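Local coordinates for signal transduction protein TRAP (Staphylococcus aureus, PDB 4AE5) that probably acts as a phosphorylation-dependent regulator of staphylococcal virulence, promoting agr activation, RNAIII synthesis, toxin production and biofilm formation, at residues I88-D91 and D92-N96. Residues are numbered along the deposited sequence; the frame is centred on the assembly and turned at random.
Sequences ISVD and DNFRN
Asp91 leans its carboxylate forward along the chain, so that Asn93 N meets Asp91 OD1 at 3.3 Å, a bond bent to 127° and therefore weak. This is an Asx turn, loosely closed, leading into the short 3-10 segment 93-96, whose first turn is closed by Arg95 N bonding to Asp92 O at 3.0 Å. Asp92 OD2 takes a 2.8 Å salt bridge from Arg95 NH2, nearly straight at 168°, with the oxygen lying close to the guanidinium plane. On the buried flank, Phe94 has CG set between its backbone N and carbonyl carbon (chi1 63°), which swings the ring toward the incoming chain: Val90 CG1 meets the ring edge at Phe94 CE2, 4.2 Å away, and Asp91 O sits obliquely 3.4 Å from Phe94 CD2. Packed on Ile59 of strand 51-59 and edge-to-face with Tyr103 of strand 100-108, Phe94 seats the connection on the barrel, while Val90 reaches the loop residues His138 and Phe139. Lys57 of strand 51-59 adds a hydrogen bond to Ile88 O and a weak, long ion pair to Asp92. Asp91 is exposed and Asp92 only partly so, resting on Ile59. The long, bent Asp91 bond probably adds little holding force, whereas Arg95 probably offsets the charge of Asp92 and so eases its repulsion with Asp91, whose OD1 lies 6.0 Å from Asp92 OD1.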
ATOM      1  N   ILE A  88      -6.921  11.970  -3.033  1.00 22.81           N
ATOM      2  CA  ILE A  88      -7.982  11.868  -4.097  1.00 23.08           C
ATOM      3  C   ILE A  88      -7.825  12.664  -5.405  1.00 22.80           C
ATOM      4  O   ILE A  88      -7.948  12.106  -6.515  1.00 23.14           O
ATOM      5  CB  ILE A  88      -9.366  12.027  -3.382  1.00 25.18           C
ATOM      6  CG1 ILE A  88      -9.613  10.682  -2.824  1.00 25.55           C
ATOM      7  CG2 ILE A  88     -10.521  12.300  -4.320  1.00 27.05           C
ATOM      8  CD1 ILE A  88      -9.680   9.736  -3.986  1.00 26.20           C
ATOM      9  N   SER A  89      -7.550  13.956  -5.295  1.00 20.21           N
ATOM     10  CA  SER A  89      -7.480  14.818  -6.423  1.00 20.59           C
ATOM     11  C   SER A  89      -6.157  14.786  -7.212  1.00 19.24           C
ATOM     12  O   SER A  89      -6.063  15.492  -8.179  1.00 20.63           O
ATOM     13  CB  SER A  89      -7.867  16.249  -6.024  1.00 21.94           C
ATOM     14  OG  SER A  89      -9.277  16.336  -5.752  1.00 24.63           O
ATOM     15  N   VAL A  90      -5.193  13.971  -6.834  1.00 18.72           N
ATOM     16  CA  VAL A  90      -3.936  13.945  -7.585  1.00 20.24           C
ATOM     17  C   VAL A  90      -4.068  13.454  -9.006  1.00 19.06           C
ATOM     18  O   VAL A  90      -4.704  12.469  -9.224  1.00 21.48           O
ATOM     19  CB  VAL A  90      -2.867  13.078  -6.902  1.00 19.47           C
ATOM     20  CG1 VAL A  90      -1.657  12.975  -7.784  1.00 19.65           C
ATOM     21  CG2 VAL A  90      -2.500  13.650  -5.571  1.00 20.55           C
ATOM     22  N   ASP A  91      -3.428  14.145  -9.933  1.00 19.21           N
ATOM     23  CA  ASP A  91      -3.459  13.808 -11.340  1.00 23.24           C
ATOM     24  C   ASP A  91      -3.036  12.381 -11.567  1.00 22.94           C
ATOM     25  O   ASP A  91      -1.995  11.998 -11.203  1.00 22.31           O
ATOM     26  CB  ASP A  91      -2.593  14.744 -12.207  1.00 25.25           C
ATOM     27  CG  ASP A  91      -2.894  14.637 -13.714  1.00 29.57           C
ATOM     28  OD1 ASP A  91      -3.514  13.685 -14.171  1.00 30.20           O
ATOM     29  OD2 ASP A  91      -2.468  15.514 -14.455  1.00 30.94           O
ATOM     30  N   ASP A  92      -3.911  11.631 -12.181  1.00 23.42           N
ATOM     31  CA  ASP A  92      -3.719  10.262 -12.525  1.00 27.66           C
ATOM     32  C   ASP A  92      -2.569   9.929 -13.471  1.00 23.29           C
ATOM     33  O   ASP A  92      -2.401   8.779 -13.780  1.00 24.44           O
ATOM     34  CB  ASP A  92      -5.005   9.723 -13.190  1.00 32.44           C
ATOM     35  CG  ASP A  92      -5.672   8.737 -12.346  1.00 41.99           C
ATOM     36  OD1 ASP A  92      -5.459   8.903 -11.181  1.00 46.33           O
ATOM     37  OD2 ASP A  92      -6.375   7.808 -12.785  1.00 45.53           O
ATOM     38  N   ASN A  93      -1.832  10.911 -13.935  1.00 23.23           N
ATOM     39  CA  ASN A  93      -0.894  10.716 -15.047  1.00 25.26           C
ATOM     40  C   ASN A  93       0.254   9.745 -14.761  1.00 23.63           C
ATOM     41  O   ASN A  93       0.807   9.182 -15.654  1.00 20.66           O
ATOM     42  CB  ASN A  93      -0.315  12.021 -15.541  1.00 26.90           C
ATOM     43  CG  ASN A  93       0.526  11.859 -16.786  1.00 33.03           C
ATOM     44  OD1 ASN A  93       0.170  11.144 -17.686  1.00 36.85           O
ATOM     45  ND2 ASN A  93       1.644  12.518 -16.825  1.00 34.60           N
ATOM     46  N   PHE A  94       0.554   9.589 -13.485  1.00 21.86           N
ATOM     47  CA  PHE A  94       1.544   8.648 -13.011  1.00 19.10           C
ATOM     48  C   PHE A  94       1.280   7.242 -13.484  1.00 18.23           C
ATOM     49  O   PHE A  94       2.157   6.482 -13.614  1.00 16.43           O
ATOM     50  CB  PHE A  94       1.707   8.721 -11.490  1.00 19.53           C
ATOM     51  CG  PHE A  94       0.487   8.366 -10.695  1.00 19.02           C
ATOM     52  CD1 PHE A  94       0.088   7.071 -10.561  1.00 19.38           C
ATOM     53  CD2 PHE A  94      -0.228   9.335 -10.016  1.00 19.64           C
ATOM     54  CE1 PHE A  94      -1.006   6.735  -9.813  1.00 18.03           C
ATOM     55  CE2 PHE A  94      -1.325   9.004  -9.246  1.00 18.17           C
ATOM     56  CZ  PHE A  94      -1.711   7.700  -9.149  1.00 18.70           C
ATOM     57  N   ARG A  95       0.025   6.954 -13.774  1.00 17.24           N
ATOM     58  CA  ARG A  95      -0.334   5.657 -14.302  1.00 19.09           C
ATOM     59  C   ARG A  95       0.378   5.318 -15.625  1.00 18.52           C
ATOM     60  O   ARG A  95       0.522   4.153 -15.992  1.00 16.77           O
ATOM     61  CB  ARG A  95      -1.828   5.675 -14.531  1.00 23.94           C
ATOM     62  CG  ARG A  95      -2.412   4.469 -15.214  1.00 31.38           C
ATOM     63  CD  ARG A  95      -3.726   4.925 -15.920  1.00 33.92           C
ATOM     64  NE  ARG A  95      -4.752   5.358 -14.967  1.00 34.75           N
ATOM     65  CZ  ARG A  95      -5.920   4.716 -14.726  1.00 36.90           C
ATOM     66  NH1 ARG A  95      -6.243   3.569 -15.331  1.00 29.22           N
ATOM     67  NH2 ARG A  95      -6.774   5.235 -13.849  1.00 34.33           N
ATOM     68  N   ASN A  96       0.831   6.341 -16.325  1.00 19.02           N
ATOM     69  CA  ASN A  96       1.579   6.105 -17.571  1.00 20.06           C
ATOM     70  C   ASN A  96       3.101   6.101 -17.446  1.00 19.81           C
ATOM     71  O   ASN A  96       3.791   5.891 -18.455  1.00 23.05           O
ATOM     72  CB  ASN A  96       1.212   7.154 -18.596  1.00 23.10           C
ATOM     73  CG  ASN A  96      -0.238   7.112 -18.911  1.00 24.51           C
ATOM     74  OD1 ASN A  96      -0.897   8.099 -18.735  1.00 30.13           O
ATOM     75  ND2 ASN A  96      -0.756   5.929 -19.252  1.00 25.43           N
TER